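Local atomic coordinates of uncharacterized protein (Thermus thermophilus HB8, PDB entry 6SCE), a protein that acts as a DNA nuclease of type III CRISPR defence, switched on by cyclic oligoadenylate. Residues 139-144 with 155-160; 162-167 with 189-194; 214-217 with 223-226. All blocks are in the same frame, centred on the assembly; numbering follows the deposited sequence.

Contact 1: residues 139-144 with 155-160; sequences TLEEYA and WERVSP. With nucleotides of chain B.
Leu140 and Ala144 press against the indole of Trp155 where the first turns of helix 140-148, opened by an N-terminal capping box, lie beside an edge strand, 156-158, of a six-stranded mixed sheet. The two apolar contacts fall on different parts of the indole. CD2 of Leu140 reaches CZ3 of Trp155 at 3.6 Å, while CB of Ala144 lies 3.5 Å from CZ2 of Trp155 and equally close to its CE2. With CG between the backbone N and the carbonyl carbon (chi1 57°), the indole is swung toward the helix. Leu140 CD2 also touches CD of Arg157, the two side chains running alongside each other but pointing opposite ways.

Farther out, Glu141 and Arg157 form a salt bridge near the surface, the glutamate chain roughly perpendicular to that of the arginine. OE2 approaches the guanidinium edge at NH1, but the modelled separation is too short to be taken literally. The other carboxylate oxygen, OE1, has a weak bond from Gln169 of the adjacent strand.

The capping box sets the start of the helix: Thr139 OG1 accepts from Glu142 N at 3.0 Å, and Glu142 OE1 accepts from Thr139 N at 2.9 Å. On another side of this helix, Tyr143 OH, also bonded to Gly186 O, receives a nearly straight bond (171°) from N6 of adenosine A2 of chain B, 3.0 Å away and in the plane of the tyrosine ring.

Contact 2: residues 162-167 with 189-194; sequences GAFPPG and YWYWVR
Phe164, from the loop between strands 156-158 and 169-172, packs onto Tyr189 and Tyr191 of strand 187-192, and the three rings form an aromatic cluster on a mixed beta-sheet. The CB of Phe164 points toward that strand, and with CG anti to the carbonyl carbon (chi1 -81°) the ring is carried inward against both tyrosines. Beyond CG the ring divides its contacts. On one flank CE1 comes to 3.6 Å from CD2 of Tyr191, the two ring planes being inclined to each other. On the other, CE2 stands over one face of the Tyr189 ring, 3.8 Å from its CG. The tip, CZ, reaches the CB of Tyr189, also at 3.8 Å. The Phe164-Tyr189 ring pair is T-shaped: the edge of Phe164 is turned to the face of Tyr189, with centroids 5.3 Å apart and planes at 74°. Val182 of the neighbouring strand 179-184 also touches Phe164.

Both tyrosines carry their hydroxyls past this apolar centre to polar partners. Tyr189 OH is bonded to the backbone N of Leu116, in a separate loop. Tyr191 holds its CG anti to the backbone N (chi1 -177°), which extends the ring toward the loop and sets its OH beside CB of Ala163, the residue before Phe164. The loop and the strand are thus joined by aromatic packing inside and by a polar link farther along. That link is a single water, which accepts from Ala163 N at 2.9 Å and is hydrogen-bonded to Tyr191 OH at 2.8 Å.

Contact 3: residues 214-217 with 223-226; sequences GEAK and LCLP. With nucleotides of chain B.
Ala216 of helix 206-220 lies directly on Pro226 of strand 225-229, and the packing is tightest around this alanine, which meets Cys224 as well. Its CB points at the strand and meets CG of Pro226 at 3.7 Å; the CA atoms of Ala216 and Pro226 are only 5.6 Å apart, consistent with the small side chain at this position. Next to it, CB of Cys224 comes to 3.4 Å from the carbonyl O of Ala216. The thiol, turned anti to the backbone N (chi1 -177°), lies alongside the same oxygen, with Trp190 of the adjacent strand packed on both Ala216 and Cys224.

Lys217 makes the looser, partly exposed side. Its chain bends at chi2 (-34°, well off a staggered value) and then runs extended, which brings NZ back over the segment that leads into the strand. There NZ donates to Cys224 O at 2.9 Å, from above the carbonyl plane, and it also bonds Gln222 O. A methionine here would probably leave both carbonyl oxygens without their charged donor and let this end of the helix-to-strand connection move more freely.

Leu223 turns away from the helix and gives its branches to the nucleotide instead: CD2 is 3.5 Å from C4 of adenosine A2 of chain B, and CD1 lies near C6 of the same base. The apolar helix-on-strand packing is that of a beta-alpha-beta crossover, in which helix 206-220 links the parallel neighbouring strands 187-192 and 225-229.

All three contacts reach one mixed sheet but differ with depth. Contact 1 lies at its outer strand and is only partly buried, so a modest apolar patch shares the work with charged side chains near the surface. Contacts 2 and 3 are buried: contact 2 relies on aromatic rings and a bridging water, contact 3 on small side chains and a lysine bonded to backbone carbonyl oxygens. These two touch directly, because strand 187-192 is common to contact 2 and to the crossover unit of contact 3; Trp190 NE1 probably bonds Glu215 OE1. Contacts 1 and 3 do not touch, yet each supplies a residue to the same adenosine, one polar and one apolar.

Contact 1: residues 139-144 with 155-160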
loop_
_atom_site.group_PDB
_atom_site.type_symbol
_atom_site.label_atom_id
_atom_site.label_comp_id
_atom_site.label_asym_id
_atom_site.label_seq_id
_atom_site.Cartn_x
_atom_site.Cartn_y
_atom_site.Cartn_z
ATOM N N THR A 139 18.491 4.521 16.698
ATOM C CA THR A 139 18.147 4.241 18.089
ATOM C C THR A 139 16.719 4.675 18.346
ATOM O O THR A 139 16.089 5.387 17.559
ATOM C CB THR A 139 19.066 5.038 19.040
ATOM O OG1 THR A 139 18.803 6.436 18.871
ATOM C CG2 THR A 139 20.562 4.720 18.768
ATOM N N LEU A 140 16.192 4.278 19.486
ATOM C CA LEU A 140 14.872 4.715 19.890
ATOM C C LEU A 140 14.829 6.216 19.980
ATOM O O LEU A 140 13.848 6.844 19.576
ATOM C CB LEU A 140 14.440 4.054 21.206
ATOM C CG LEU A 140 12.969 4.352 21.545
ATOM C CD1 LEU A 140 12.255 3.173 22.176
ATOM C CD2 LEU A 140 12.828 5.600 22.407
ATOM N N GLU A 141 15.889 6.821 20.513
ATOM C CA GLU A 141 15.876 8.269 20.680
ATOM C C GLU A 141 15.871 8.979 19.320
ATOM O O GLU A 141 15.248 10.026 19.165
ATOM C CB GLU A 141 17.104 8.718 21.455
ATOM C CG GLU A 141 17.049 8.350 22.923
ATOM C CD GLU A 141 17.142 6.868 23.189
ATOM O OE1 GLU A 141 17.829 6.113 22.422
ATOM O OE2 GLU A 141 16.485 6.466 24.200
ATOM N N GLU A 142 16.585 8.403 18.370
ATOM C CA GLU A 142 16.597 8.969 16.977
ATOM C C GLU A 142 15.190 8.860 16.360
ATOM O O GLU A 142 14.695 9.812 15.788
ATOM C CB GLU A 142 17.667 8.281 16.163
ATOM C CG GLU A 142 19.058 8.821 16.468
ATOM C CD GLU A 142 20.197 8.016 15.909
ATOM O OE1 GLU A 142 20.052 6.789 15.722
ATOM O OE2 GLU A 142 21.285 8.621 15.637
ATOM N N TYR A 143 14.534 7.694 16.491
ATOM C CA TYR A 143 13.145 7.594 16.041
ATOM C C TYR A 143 12.207 8.545 16.754
ATOM O O TYR A 143 11.323 9.106 16.132
ATOM C CB TYR A 143 12.639 6.164 16.158
ATOM C CG TYR A 143 13.004 5.313 14.999
ATOM C CD1 TYR A 143 12.440 5.540 13.749
ATOM C CD2 TYR A 143 13.909 4.291 15.117
ATOM C CE1 TYR A 143 12.739 4.734 12.676
ATOM C CE2 TYR A 143 14.201 3.471 14.044
ATOM C CZ TYR A 143 13.628 3.712 12.817
ATOM O OH TYR A 143 13.958 2.915 11.720
ATOM N N ALA A 144 12.406 8.742 18.058
ATOM C CA ALA A 144 11.556 9.651 18.806
ATOM C C ALA A 144 11.678 11.072 18.295
ATOM O O ALA A 144 10.663 11.791 18.159
ATOM C CB ALA A 144 11.866 9.588 20.305
ATOM N N TRP A 155 6.466 10.570 25.270
ATOM C CA TRP A 155 6.862 9.203 25.439
ATOM C C TRP A 155 7.772 9.052 26.618
ATOM O O TRP A 155 8.376 10.018 27.061
ATOM C CB TRP A 155 7.534 8.709 24.162
ATOM C CG TRP A 155 8.703 9.538 23.792
ATOM C CD1 TRP A 155 8.694 10.736 23.141
ATOM C CD2 TRP A 155 10.047 9.248 24.083
ATOM N NE1 TRP A 155 9.955 11.197 22.983
ATOM C CE2 TRP A 155 10.818 10.314 23.570
ATOM C CE3 TRP A 155 10.681 8.202 24.722
ATOM C CZ2 TRP A 155 12.183 10.353 23.674
ATOM C CZ3 TRP A 155 12.052 8.231 24.814
ATOM C CH2 TRP A 155 12.790 9.304 24.299
ATOM N N GLU A 156 7.851 7.831 27.119
ATOM C CA GLU A 156 8.775 7.478 28.184
ATOM C C GLU A 156 9.281 6.072 27.991
ATOM O O GLU A 156 8.533 5.171 27.537
ATOM C CB GLU A 156 8.086 7.611 29.536
ATOM C CG GLU A 156 6.841 6.770 29.669
ATOM C CD GLU A 156 6.121 7.043 30.964
ATOM O OE1 GLU A 156 5.917 6.071 31.732
ATOM O OE2 GLU A 156 5.802 8.231 31.208
ATOM N N ARG A 157 10.548 5.871 28.340
ATOM C CA ARG A 157 11.194 4.596 28.147
ATOM C C ARG A 157 10.637 3.557 29.106
ATOM O O ARG A 157 10.395 3.846 30.277
ATOM C CB ARG A 157 12.705 4.699 28.316
ATOM C CG ARG A 157 13.422 5.542 27.240
ATOM C CD ARG A 157 13.541 4.763 25.942
ATOM N NE ARG A 157 14.338 3.564 26.130
ATOM C CZ ARG A 157 15.661 3.512 26.063
ATOM N NH1 ARG A 157 16.373 4.601 25.770
ATOM N NH2 ARG A 157 16.278 2.365 26.291
ATOM N N VAL A 158 10.448 2.348 28.602
ATOM C CA VAL A 158 9.933 1.255 29.421
ATOM C C VAL A 158 10.669 0.029 29.026
ATOM O O VAL A 158 11.301 -0.029 27.957
ATOM C CB VAL A 158 8.418 1.017 29.244
ATOM C CG1 VAL A 158 7.627 2.175 29.796
ATOM C CG2 VAL A 158 8.068 0.736 27.780
ATOM N N SER A 159 10.580 -0.980 29.874
ATOM C CA SER A 159 11.179 -2.236 29.567
ATOM C C SER A 159 10.524 -2.792 28.289
ATOM O O SER A 159 9.310 -2.721 28.156
ATOM C CB SER A 159 10.956 -3.214 30.736
ATOM O OG SER A 159 11.375 -4.470 30.304
ATOM N N PRO A 160 11.307 -3.355 27.358
ATOM C CA PRO A 160 10.642 -3.851 26.138
ATOM C C PRO A 160 9.906 -5.174 26.348
ATOM O O PRO A 160 10.208 -5.899 27.296
ATOM C CB PRO A 160 11.812 -4.046 25.171
ATOM C CG PRO A 160 12.946 -4.384 26.074
ATOM C CD PRO A 160 12.768 -3.440 27.230
ATOM P P A B 2 10.134 7.044 1.200
ATOM O OP1 A B 2 9.151 7.423 2.262
ATOM O OP2 A B 2 11.398 7.828 0.966
ATOM O "O5'" A B 2 10.562 5.524 1.485
ATOM C "C5'" A B 2 11.685 4.978 0.754
ATOM C "C4'" A B 2 11.942 3.567 1.218
ATOM O "O4'" A B 2 12.393 3.610 2.599
ATOM C "C3'" A B 2 10.747 2.623 1.182
ATOM O "O3'" A B 2 11.123 1.328 0.717
ATOM C "C2'" A B 2 10.332 2.532 2.648
ATOM O "O2'" A B 2 9.730 1.294 2.961
ATOM C "C1'" A B 2 11.680 2.659 3.345
ATOM N N9 A B 2 11.615 3.065 4.735
ATOM C C8 A B 2 10.579 3.706 5.377
ATOM N N7 A B 2 10.809 3.873 6.654
ATOM C C5 A B 2 12.051 3.297 6.873
ATOM C C6 A B 2 12.838 3.141 8.031
ATOM N N6 A B 2 12.440 3.498 9.250
ATOM N N1 A B 2 14.051 2.555 7.881
ATOM C C2 A B 2 14.395 2.107 6.666
ATOM N N3 A B 2 13.734 2.185 5.510
ATOM C C4 A B 2 12.553 2.793 5.690
#

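Contact 2: residues 162-167 with 189-194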
loop_
_atom_site.group_PDB
_atom_site.type_symbol
_atom_site.label_atom_id
_atom_site.label_comp_id
_atom_site.label_asym_id
_atom_site.label_seq_id
_atom_site.Cartn_x
_atom_site.Cartn_y
_atom_site.Cartn_z
ATOM N N GLY A 162 8.991 -8.939 26.386
ATOM C CA GLY A 162 9.895 -10.058 26.461
ATOM C C GLY A 162 9.960 -10.829 25.166
ATOM O O GLY A 162 10.929 -11.514 24.927
ATOM N N ALA A 163 8.938 -10.703 24.314
ATOM C CA ALA A 163 8.900 -11.433 23.052
ATOM C C ALA A 163 9.970 -11.001 22.012
ATOM O O ALA A 163 10.273 -11.748 21.096
ATOM C CB ALA A 163 7.515 -11.350 22.450
ATOM N N PHE A 164 10.519 -9.809 22.160
ATOM C CA PHE A 164 11.582 -9.322 21.279
ATOM C C PHE A 164 12.935 -9.941 21.634
ATOM O O PHE A 164 13.200 -10.231 22.810
ATOM C CB PHE A 164 11.700 -7.790 21.367
ATOM C CG PHE A 164 10.682 -7.050 20.539
ATOM C CD1 PHE A 164 9.440 -6.759 21.052
ATOM C CD2 PHE A 164 10.958 -6.670 19.226
ATOM C CE1 PHE A 164 8.497 -6.087 20.292
ATOM C CE2 PHE A 164 10.022 -6.004 18.471
ATOM C CZ PHE A 164 8.794 -5.712 18.997
ATOM N N PRO A 165 13.819 -10.099 20.631
ATOM C CA PRO A 165 15.166 -10.521 20.952
ATOM C C PRO A 165 15.906 -9.485 21.781
ATOM O O PRO A 165 15.440 -8.343 21.927
ATOM C CB PRO A 165 15.819 -10.704 19.572
ATOM C CG PRO A 165 14.694 -10.858 18.632
ATOM C CD PRO A 165 13.651 -9.937 19.180
ATOM N N PRO A 166 17.045 -9.889 22.371
ATOM C CA PRO A 166 17.822 -8.977 23.209
ATOM C C PRO A 166 18.223 -7.711 22.458
ATOM O O PRO A 166 18.505 -7.764 21.266
ATOM C CB PRO A 166 19.076 -9.806 23.572
ATOM C CG PRO A 166 18.630 -11.233 23.477
ATOM C CD PRO A 166 17.601 -11.263 22.367
ATOM N N GLY A 167 18.241 -6.582 23.150
ATOM C CA GLY A 167 18.733 -5.365 22.549
ATOM C C GLY A 167 17.651 -4.383 22.164
ATOM O O GLY A 167 17.954 -3.232 21.920
ATOM N N TYR A 189 8.487 -0.886 15.569
ATOM C CA TYR A 189 7.397 -1.838 15.784
ATOM C C TYR A 189 6.400 -1.188 16.730
ATOM O O TYR A 189 6.793 -0.482 17.652
ATOM C CB TYR A 189 7.923 -3.133 16.412
ATOM C CG TYR A 189 8.985 -3.816 15.590
ATOM C CD1 TYR A 189 10.310 -3.408 15.664
ATOM C CD2 TYR A 189 8.668 -4.855 14.736
ATOM C CE1 TYR A 189 11.293 -4.008 14.906
ATOM C CE2 TYR A 189 9.649 -5.484 13.978
ATOM C CZ TYR A 189 10.960 -5.052 14.062
ATOM O OH TYR A 189 11.924 -5.651 13.286
ATOM N N TRP A 190 5.117 -1.392 16.474
ATOM C CA TRP A 190 4.036 -0.900 17.335
ATOM C C TRP A 190 3.390 -2.195 17.863
ATOM O O TRP A 190 2.850 -2.985 17.109
ATOM C CB TRP A 190 3.077 -0.066 16.523
ATOM C CG TRP A 190 1.940 0.594 17.261
ATOM C CD1 TRP A 190 0.626 0.551 16.919
ATOM C CD2 TRP A 190 2.018 1.397 18.444
ATOM N NE1 TRP A 190 -0.138 1.278 17.812
ATOM C CE2 TRP A 190 0.696 1.803 18.764
ATOM C CE3 TRP A 190 3.065 1.803 19.266
ATOM C CZ2 TRP A 190 0.401 2.599 19.868
ATOM C CZ3 TRP A 190 2.776 2.602 20.379
ATOM C CH2 TRP A 190 1.456 3.002 20.655
ATOM N N TYR A 191 3.560 -2.418 19.151
ATOM C CA TYR A 191 3.289 -3.717 19.769
ATOM C C TYR A 191 2.106 -3.588 20.721
ATOM O O TYR A 191 2.102 -2.771 21.629
ATOM C CB TYR A 191 4.537 -4.178 20.487
ATOM C CG TYR A 191 4.473 -5.541 21.134
ATOM C CD1 TYR A 191 4.018 -5.691 22.444
ATOM C CD2 TYR A 191 4.909 -6.665 20.470
ATOM C CE1 TYR A 191 3.988 -6.940 23.064
ATOM C CE2 TYR A 191 4.861 -7.918 21.083
ATOM C CZ TYR A 191 4.426 -8.031 22.384
ATOM O OH TYR A 191 4.399 -9.282 22.958
ATOM N N TRP A 192 1.108 -4.427 20.486
ATOM C CA TRP A 192 -0.200 -4.369 21.171
ATOM C C TRP A 192 -0.040 -4.875 22.595
ATOM O O TRP A 192 0.520 -5.942 22.817
ATOM C CB TRP A 192 -1.162 -5.239 20.376
ATOM C CG TRP A 192 -2.542 -5.593 20.910
ATOM C CD1 TRP A 192 -2.826 -6.397 21.971
ATOM C CD2 TRP A 192 -3.805 -5.240 20.324
ATOM N NE1 TRP A 192 -4.190 -6.541 22.098
ATOM C CE2 TRP A 192 -4.813 -5.849 21.096
ATOM C CE3 TRP A 192 -4.181 -4.486 19.219
ATOM C CZ2 TRP A 192 -6.189 -5.710 20.798
ATOM C CZ3 TRP A 192 -5.526 -4.340 18.926
ATOM C CH2 TRP A 192 -6.521 -4.958 19.723
ATOM N N VAL A 193 -0.510 -4.083 23.544
ATOM C CA VAL A 193 -0.494 -4.469 24.955
ATOM C C VAL A 193 -1.866 -4.145 25.528
ATOM O O VAL A 193 -2.520 -3.160 25.151
ATOM C CB VAL A 193 0.618 -3.759 25.765
ATOM C CG1 VAL A 193 1.978 -4.274 25.335
ATOM C CG2 VAL A 193 0.533 -2.252 25.628
ATOM N N ARG A 194 -2.332 -5.007 26.409
ATOM C CA ARG A 194 -3.596 -4.771 27.100
ATOM C C ARG A 194 -3.265 -5.040 28.558
ATOM O O ARG A 194 -3.552 -6.122 29.065
ATOM C CB ARG A 194 -4.681 -5.717 26.592
ATOM C CG ARG A 194 -5.263 -5.374 25.244
ATOM C CD ARG A 194 -5.814 -3.952 25.222
ATOM N NE ARG A 194 -6.524 -3.598 23.993
ATOM C CZ ARG A 194 -5.973 -3.047 22.903
ATOM N NH1 ARG A 194 -6.758 -2.764 21.868
ATOM N NH2 ARG A 194 -4.654 -2.789 22.813
HETATM O O HOH W 1 6.193 -10.026 25.034
#

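Contact 3: residues 214-217 with 223-226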
loop_
_atom_site.group_PDB
_atom_site.type_symbol
_atom_site.label_atom_id
_atom_site.label_comp_id
_atom_site.label_asym_id
_atom_site.label_seq_id
_atom_site.Cartn_x
_atom_site.Cartn_y
_atom_site.Cartn_z
ATOM N N GLY A 214 -3.517 1.201 11.286
ATOM C CA GLY A 214 -3.391 2.611 10.874
ATOM C C GLY A 214 -2.529 3.405 11.846
ATOM O O GLY A 214 -1.704 4.248 11.443
ATOM N N GLU A 215 -2.674 3.111 13.128
ATOM C CA GLU A 215 -1.907 3.782 14.162
ATOM C C GLU A 215 -0.408 3.511 14.040
ATOM O O GLU A 215 0.425 4.419 14.212
ATOM C CB GLU A 215 -2.416 3.313 15.511
ATOM C CG GLU A 215 -1.919 4.064 16.691
ATOM C CD GLU A 215 -2.572 3.596 17.976
ATOM O OE1 GLU A 215 -2.819 2.365 18.157
ATOM O OE2 GLU A 215 -2.772 4.466 18.835
ATOM N N ALA A 216 -0.060 2.255 13.764
ATOM C CA ALA A 216 1.339 1.845 13.559
ATOM C C ALA A 216 1.932 2.636 12.406
ATOM O O ALA A 216 3.073 3.105 12.482
ATOM C CB ALA A 216 1.422 0.347 13.250
ATOM N N LYS A 217 1.156 2.801 11.348
ATOM C CA LYS A 217 1.682 3.481 10.133
ATOM C C LYS A 217 1.850 4.970 10.370
ATOM O O LYS A 217 2.842 5.566 9.915
ATOM C CB LYS A 217 0.797 3.214 8.917
ATOM C CG LYS A 217 0.776 1.769 8.394
ATOM C CD LYS A 217 2.088 0.987 8.508
ATOM C CE LYS A 217 1.949 -0.399 7.867
ATOM N NZ LYS A 217 3.204 -1.175 8.016
ATOM N N LEU A 223 7.039 1.086 7.134
ATOM C CA LEU A 223 7.477 -0.267 7.474
ATOM C C LEU A 223 7.348 -0.600 8.944
ATOM O O LEU A 223 7.848 -1.627 9.385
ATOM C CB LEU A 223 8.844 -0.611 6.880
ATOM C CG LEU A 223 10.051 0.223 7.181
ATOM C CD1 LEU A 223 10.275 0.240 8.673
ATOM C CD2 LEU A 223 11.259 -0.353 6.440
ATOM N N CYS A 224 6.672 0.254 9.702
ATOM C CA CYS A 224 6.418 -0.022 11.103
ATOM C C CYS A 224 5.451 -1.215 11.191
ATOM O O CYS A 224 4.320 -1.144 10.734
ATOM C CB CYS A 224 5.814 1.182 11.779
ATOM S SG CYS A 224 5.544 0.956 13.571
ATOM N N LEU A 225 5.910 -2.314 11.764
ATOM C CA LEU A 225 5.105 -3.517 11.813
ATOM C C LEU A 225 4.129 -3.465 13.009
ATOM O O LEU A 225 4.571 -3.290 14.133
ATOM C CB LEU A 225 6.048 -4.710 11.975
ATOM C CG LEU A 225 5.408 -6.082 11.845
ATOM C CD1 LEU A 225 4.792 -6.290 10.478
ATOM C CD2 LEU A 225 6.483 -7.120 12.113
ATOM N N PRO A 226 2.813 -3.619 12.771
ATOM C CA PRO A 226 1.884 -3.736 13.894
ATOM C C PRO A 226 1.915 -5.174 14.391
ATOM O O PRO A 226 1.462 -6.096 13.686
ATOM C CB PRO A 226 0.522 -3.404 13.269
ATOM C CG PRO A 226 0.793 -3.050 11.823
ATOM C CD PRO A 226 2.102 -3.700 11.497
ATOM P P A B 2 10.134 7.044 1.200
ATOM O OP1 A B 2 9.151 7.423 2.262
ATOM O OP2 A B 2 11.398 7.828 0.966
ATOM O "O5'" A B 2 10.562 5.524 1.485
ATOM C "C5'" A B 2 11.685 4.978 0.754
ATOM C "C4'" A B 2 11.942 3.567 1.218
ATOM O "O4'" A B 2 12.393 3.610 2.599
ATOM C "C3'" A B 2 10.747 2.623 1.182
ATOM O "O3'" A B 2 11.123 1.328 0.717
ATOM C "C2'" A B 2 10.332 2.532 2.648
ATOM O "O2'" A B 2 9.730 1.294 2.961
ATOM C "C1'" A B 2 11.680 2.659 3.345
ATOM N N9 A B 2 11.615 3.065 4.735
ATOM C C8 A B 2 10.579 3.706 5.377
ATOM N N7 A B 2 10.809 3.873 6.654
ATOM C C5 A B 2 12.051 3.297 6.873
ATOM C C6 A B 2 12.838 3.141 8.031
ATOM N N6 A B 2 12.440 3.498 9.250
ATOM N N1 A B 2 14.051 2.555 7.881
ATOM C C2 A B 2 14.395 2.107 6.666
ATOM N N3 A B 2 13.734 2.185 5.510
ATOM C C4 A B 2 12.553 2.793 5.690
#